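Side-chain contacts in Alpha/beta hydrolase fold protein (PDB 4G9E), which hydrolyses the lactone ring of N-acyl homoserine lactones, bacterial signalling molecules, as an enzyme of the alpha/beta-hydrolase fold: residues Glu158-Ala161 with Arg162-Gly166; Arg217-Pro220 with Phe221-Leu224. One frame throughout, in Å; residues are numbered along the deposited sequence. Where two conformers were deposited one is given.

Contact 1: residues Glu158-Ala161 with Arg162-Gly166; sequences ESYA and RSTCG. With C4L (N-butanoyl-L-homoserine), chain C.
Where helix 154-165 borders the pocket for N-butanoyl-L-homoserine, Tyr160 and Thr164 sit one turn apart and meet through a methyl group on a ring. Thr164 CG2 lies over one face of the phenol, 3.7 Å from the Tyr160 ring centroid, a CH-pi contact. CG of Tyr160 is anti to its backbone N (chi1 -160°), which sends the ring obliquely forward from the helix to the ligand; there Tyr160 OH and O3 of the homoserine share a hydrogen bond of 2.8 Å, with O3 near the ring plane. A phenylalanine in place of Tyr160 would keep the surface under the methyl but would probably leave O3 without this partner and the ligand's alcohol end freer to turn.

Threonine suits its place because its two branches do separate work. Its hydroxyl, set between backbone N and carbonyl carbon (chi1 59°), turns back to the preceding turn, and Thr164 OG1 donates to Tyr160 O at 2.8 Å. Thr164 N reaches that same oxygen from the other face of the carbonyl plane at 2.9 Å, so two bonds satisfy the carbonyl of this buried residue and fix the methyl's position.

Away from the pocket, Glu158 and Arg162 run side by side and form a salt bridge. Arg162 NE meets the anti lone pair of Glu158 OE2 at 2.8 Å, nearly straight at 162° and close to the guanidinium plane, while a water joins Glu158 OE2 to Arg162 NH2. Gly166 leaves the helix with positive phi, a conformation glycine adopts easily. Such i to i+4 pairs mark a helix of the segment inserted between strands 120-124 and 211-216, consistent with the cap that covers the pocket in alpha/beta hydrolases.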
loop_
_atom_site.group_PDB
_atom_site.type_symbol
_atom_site.label_atom_id
_atom_site.label_comp_id
_atom_site.label_asym_id
_atom_site.label_seq_id
_atom_site.Cartn_x
_atom_site.Cartn_y
_atom_site.Cartn_z
ATOM N N GLU A 158 -12.201 1.810 16.305
ATOM C CA GLU A 158 -11.051 1.781 17.194
ATOM C C GLU A 158 -10.256 0.485 17.056
ATOM O O GLU A 158 -9.026 0.513 16.957
ATOM C CB GLU A 158 -11.469 1.985 18.648
ATOM C CG GLU A 158 -10.280 1.885 19.573
ATOM C CD GLU A 158 -10.578 2.310 20.988
ATOM O OE1 GLU A 158 -11.729 2.695 21.284
ATOM O OE2 GLU A 158 -9.644 2.258 21.805
ATOM N N SER A 159 -10.948 -0.651 17.026
ATOM C CA SER A 159 -10.255 -1.927 16.925
ATOM C C SER A 159 -9.479 -2.028 15.619
ATOM O O SER A 159 -8.326 -2.456 15.611
ATOM C CB SER A 159 -11.222 -3.104 17.052
ATOM O OG SER A 159 -10.517 -4.297 17.353
ATOM N N TYR A 160 -10.114 -1.637 14.517
ATOM C CA TYR A 160 -9.454 -1.703 13.221
ATOM C C TYR A 160 -8.273 -0.740 13.152
ATOM O O TYR A 160 -7.201 -1.103 12.673
ATOM C CB TYR A 160 -10.437 -1.442 12.071
ATOM C CG TYR A 160 -9.934 -1.963 10.741
ATOM C CD1 TYR A 160 -9.759 -3.325 10.538
ATOM C CD2 TYR A 160 -9.617 -1.100 9.698
ATOM C CE1 TYR A 160 -9.290 -3.816 9.342
ATOM C CE2 TYR A 160 -9.148 -1.590 8.482
ATOM C CZ TYR A 160 -8.986 -2.948 8.319
ATOM O OH TYR A 160 -8.515 -3.447 7.129
ATOM N N ALA A 161 -8.472 0.487 13.620
ATOM C CA ALA A 161 -7.404 1.484 13.608
ATOM C C ALA A 161 -6.211 1.027 14.437
ATOM O O ALA A 161 -5.054 1.156 14.018
ATOM C CB ALA A 161 -7.916 2.818 14.116
ATOM N N ARG A 162 -6.487 0.505 15.628
ATOM C CA ARG A 162 -5.405 0.077 16.503
ATOM C C ARG A 162 -4.640 -1.109 15.920
ATOM O O ARG A 162 -3.418 -1.147 15.977
ATOM C CB ARG A 162 -5.931 -0.243 17.903
ATOM C CG ARG A 162 -6.343 0.991 18.687
ATOM C CD ARG A 162 -6.658 0.647 20.131
ATOM N NE ARG A 162 -7.048 1.826 20.905
ATOM C CZ ARG A 162 -6.198 2.688 21.450
ATOM N NH1 ARG A 162 -4.893 2.504 21.320
ATOM N NH2 ARG A 162 -6.652 3.734 22.133
ATOM N N SER A 163 -5.357 -2.074 15.355
ATOM C CA SER A 163 -4.701 -3.272 14.838
ATOM C C SER A 163 -3.933 -3.008 13.541
ATOM O O SER A 163 -2.849 -3.546 13.336
ATOM C CB SER A 163 -5.708 -4.407 14.647
ATOM O OG SER A 163 -6.735 -4.031 13.750
ATOM N N THR A 164 -4.487 -2.180 12.662
ATOM C CA THR A 164 -3.793 -1.873 11.414
ATOM C C THR A 164 -2.592 -0.954 11.611
ATOM O O THR A 164 -1.577 -1.118 10.939
ATOM C CB THR A 164 -4.717 -1.264 10.331
ATOM O OG1 THR A 164 -5.318 -0.059 10.819
ATOM C CG2 THR A 164 -5.778 -2.261 9.885
ATOM N N CYS A 165 -2.693 0.003 12.527
ATOM C CA CYS A 165 -1.663 1.035 12.637
ATOM C C CYS A 165 -0.608 0.748 13.692
ATOM O O CYS A 165 0.507 1.252 13.601
ATOM C CB CYS A 165 -2.295 2.403 12.883
ATOM S SG CYS A 165 -3.285 2.983 11.505
ATOM N N GLY A 166 -0.958 -0.061 14.683
ATOM C CA GLY A 166 -0.019 -0.421 15.725
ATOM C C GLY A 166 0.402 0.743 16.603
ATOM O O GLY A 166 -0.203 1.819 16.592
HETATM O O1 C4L C . -4.454 -2.958 6.198
HETATM C C4 C4L C . -5.021 -3.350 5.150
HETATM O O2 C4L C . -4.991 -2.716 4.072
HETATM C C3 C4L C . -5.807 -4.640 5.177
HETATM C C2 C4L C . -5.296 -5.585 6.272
HETATM C C1 C4L C . -6.324 -6.641 6.648
HETATM O O3 C4L C . -7.402 -6.039 7.382
HETATM N N1 C4L C . -5.746 -5.358 3.899
HETATM C C5 C4L C . -6.774 -5.393 3.046
HETATM O O4 C4L C . -7.850 -4.850 3.262
HETATM C C6 C4L C . -6.569 -6.169 1.765
HETATM C C7 C4L C . -7.763 -7.090 1.536
HETATM C C8 C4L C . -7.887 -8.164 2.609
HETATM O O HOH W 1 -9.193 4.632 23.225
#

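Contact 2: residues Arg217-Pro220 with Phe221-Leu224; sequences RDEP and FVEL. With C4L (N-butanoyl-L-homoserine), chain C.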
loop_
_atom_site.group_PDB
_atom_site.type_symbol
_atom_site.label_atom_id
_atom_site.label_comp_id
_atom_site.label_asym_id
_atom_site.label_seq_id
_atom_site.Cartn_x
_atom_site.Cartn_y
_atom_site.Cartn_z
ATOM N N ARG A 217 7.496 -8.559 12.450
ATOM C CA ARG A 217 7.484 -9.926 12.958
ATOM C C ARG A 217 6.163 -10.270 13.635
ATOM O O ARG A 217 5.713 -11.415 13.592
ATOM C CB ARG A 217 8.644 -10.136 13.942
ATOM C CG ARG A 217 8.672 -11.516 14.584
ATOM C CD ARG A 217 10.019 -11.805 15.250
ATOM N NE ARG A 217 11.084 -11.932 14.257
ATOM C CZ ARG A 217 11.263 -13.003 13.489
ATOM N NH1 ARG A 217 10.453 -14.050 13.600
ATOM N NH2 ARG A 217 12.248 -13.029 12.602
ATOM N N ASP A 218 5.549 -9.276 14.268
ATOM C CA ASP A 218 4.329 -9.494 15.031
ATOM C C ASP A 218 3.088 -9.154 14.205
ATOM O O ASP A 218 2.040 -8.811 14.744
ATOM C CB ASP A 218 4.383 -8.690 16.325
ATOM C CG ASP A 218 5.596 -9.041 17.152
ATOM O OD1 ASP A 218 5.933 -10.243 17.220
ATOM O OD2 ASP A 218 6.232 -8.123 17.700
ATOM N N GLU A 219 3.215 -9.264 12.886
ATOM C CA GLU A 219 2.090 -9.099 11.967
ATOM C C GLU A 219 0.838 -9.803 12.478
ATOM O O GLU A 219 0.843 -11.021 12.637
ATOM C CB GLU A 219 2.457 -9.690 10.606
ATOM C CG GLU A 219 2.597 -8.675 9.502
ATOM C CD GLU A 219 1.283 -7.989 9.155
ATOM O OE1 GLU A 219 1.333 -6.982 8.420
ATOM O OE2 GLU A 219 0.209 -8.446 9.602
ATOM N N PRO A 220 -0.246 -9.045 12.725
ATOM C CA PRO A 220 -1.501 -9.660 13.180
ATOM C C PRO A 220 -2.410 -10.114 12.039
ATOM O O PRO A 220 -3.369 -10.843 12.302
ATOM C CB PRO A 220 -2.175 -8.523 13.947
ATOM C CG PRO A 220 -1.695 -7.288 13.260
ATOM C CD PRO A 220 -0.281 -7.574 12.825
ATOM N N PHE A 221 -2.126 -9.684 10.812
ATOM C CA PHE A 221 -2.994 -9.981 9.673
ATOM C C PHE A 221 -2.375 -10.956 8.685
ATOM O O PHE A 221 -3.082 -11.738 8.058
ATOM C CB PHE A 221 -3.353 -8.701 8.913
ATOM C CG PHE A 221 -4.176 -7.733 9.701
ATOM C CD1 PHE A 221 -5.510 -7.989 9.964
ATOM C CD2 PHE A 221 -3.629 -6.555 10.159
ATOM C CE1 PHE A 221 -6.274 -7.091 10.691
ATOM C CE2 PHE A 221 -4.386 -5.658 10.887
ATOM C CZ PHE A 221 -5.707 -5.923 11.154
ATOM N N VAL A 222 -1.059 -10.889 8.527
ATOM C CA VAL A 222 -0.384 -11.631 7.470
ATOM C C VAL A 222 0.379 -12.833 8.002
ATOM O O VAL A 222 1.092 -12.731 8.995
ATOM C CB VAL A 222 0.589 -10.724 6.704
ATOM C CG1 VAL A 222 1.278 -11.495 5.592
ATOM C CG2 VAL A 222 -0.155 -9.525 6.138
ATOM N N GLU A 223 0.217 -13.973 7.339
ATOM C CA GLU A 223 0.979 -15.170 7.680
ATOM C C GLU A 223 2.386 -15.085 7.105
ATOM O O GLU A 223 2.581 -15.286 5.906
ATOM C CB GLU A 223 0.279 -16.417 7.146
ATOM C CG GLU A 223 -1.054 -16.680 7.793
ATOM C CD GLU A 223 -0.946 -17.302 9.175
ATOM O OE1 GLU A 223 0.128 -17.232 9.819
ATOM O OE2 GLU A 223 -1.960 -17.869 9.615
ATOM N N LEU A 224 3.367 -14.791 7.950
ATOM C CA LEU A 224 4.731 -14.616 7.468
ATOM C C LEU A 224 5.313 -15.905 6.893
ATOM O O LEU A 224 6.148 -15.857 5.988
ATOM C CB LEU A 224 5.631 -14.058 8.572
ATOM C CG LEU A 224 5.200 -12.688 9.092
ATOM C CD1 LEU A 224 6.177 -12.199 10.143
ATOM C CD2 LEU A 224 5.093 -11.689 7.950
HETATM O O1 C4L C . -4.454 -2.958 6.198
HETATM C C4 C4L C . -5.021 -3.350 5.150
HETATM O O2 C4L C . -4.991 -2.716 4.072
HETATM C C3 C4L C . -5.807 -4.640 5.177
HETATM C C2 C4L C . -5.296 -5.585 6.272
HETATM C C1 C4L C . -6.324 -6.641 6.648
HETATM O O3 C4L C . -7.402 -6.039 7.382
HETATM N N1 C4L C . -5.746 -5.358 3.899
HETATM C C5 C4L C . -6.774 -5.393 3.046
HETATM O O4 C4L C . -7.850 -4.850 3.262
HETATM C C6 C4L C . -6.569 -6.169 1.765
HETATM C C7 C4L C . -7.763 -7.090 1.536
HETATM C C8 C4L C . -7.887 -8.164 2.609
#
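Glu219 OE2 is gripped by two successive backbone amides, those of Phe221 and Val222, as the chain turns back on itself after strand 211-216. Phe221 N donates at 2.9 Å, nearly along the carboxylate C-O bond, and Val222 N at 3.0 Å from above the carboxylate plane. The bend at chi2 (-66°) folds the Glu219 chain back over the turn, and the pair of bonds from differing directions limits rotation of the carboxylate. The other oxygen, Glu219 OE1, is hydrogen-bonded to His248 ND1. Glutamate is long enough to span both tasks.

Val222 packs against this acid: its CG2 comes to 3.7 Å from Glu219 CD, the branched chain crossing the carboxyl end. Within the turn, Leu224 CD1 lies 3.6 Å from Arg217 O, closing the base. The proline ring, which restricts phi just before the tip of the turn, sets Pro220 CG 3.7 Å from Phe221 CD2. CG of Phe221 stands anti to its own carbonyl carbon (chi1 -65°), and the ring thereby presents one face to the ligand, whose O3 lies 3.6 Å above its plane toward the rim. The arrangement is consistent with the acid loop of an alpha/beta hydrolase, Glu219 probably completing a Ser102-His248-Glu219 catalytic triad.

In the fold
Contacts 1 and 2 approach N-butanoyl-L-homoserine from different parts of one chain, a helix of the probable cap and a loop after a strand of the central sheet, with centres about 14 Å apart. Both are partly buried, and each runs from the pocket to exposed charged residues. They touch directly: Phe221 CE2 packs 3.8 Å from Thr164 CG2, so the threonine methyl adjoins both aromatic rings. Their chemistry differs. In 158-166 regular helical bonding satisfies the backbone and the side chains supply a phenol to the ligand; in 217-224, almost wholly loop, a carboxylate replaces helical carbonyls in satisfying two amides, and also holds the histidine that is hydrogen-bonded to the ligand.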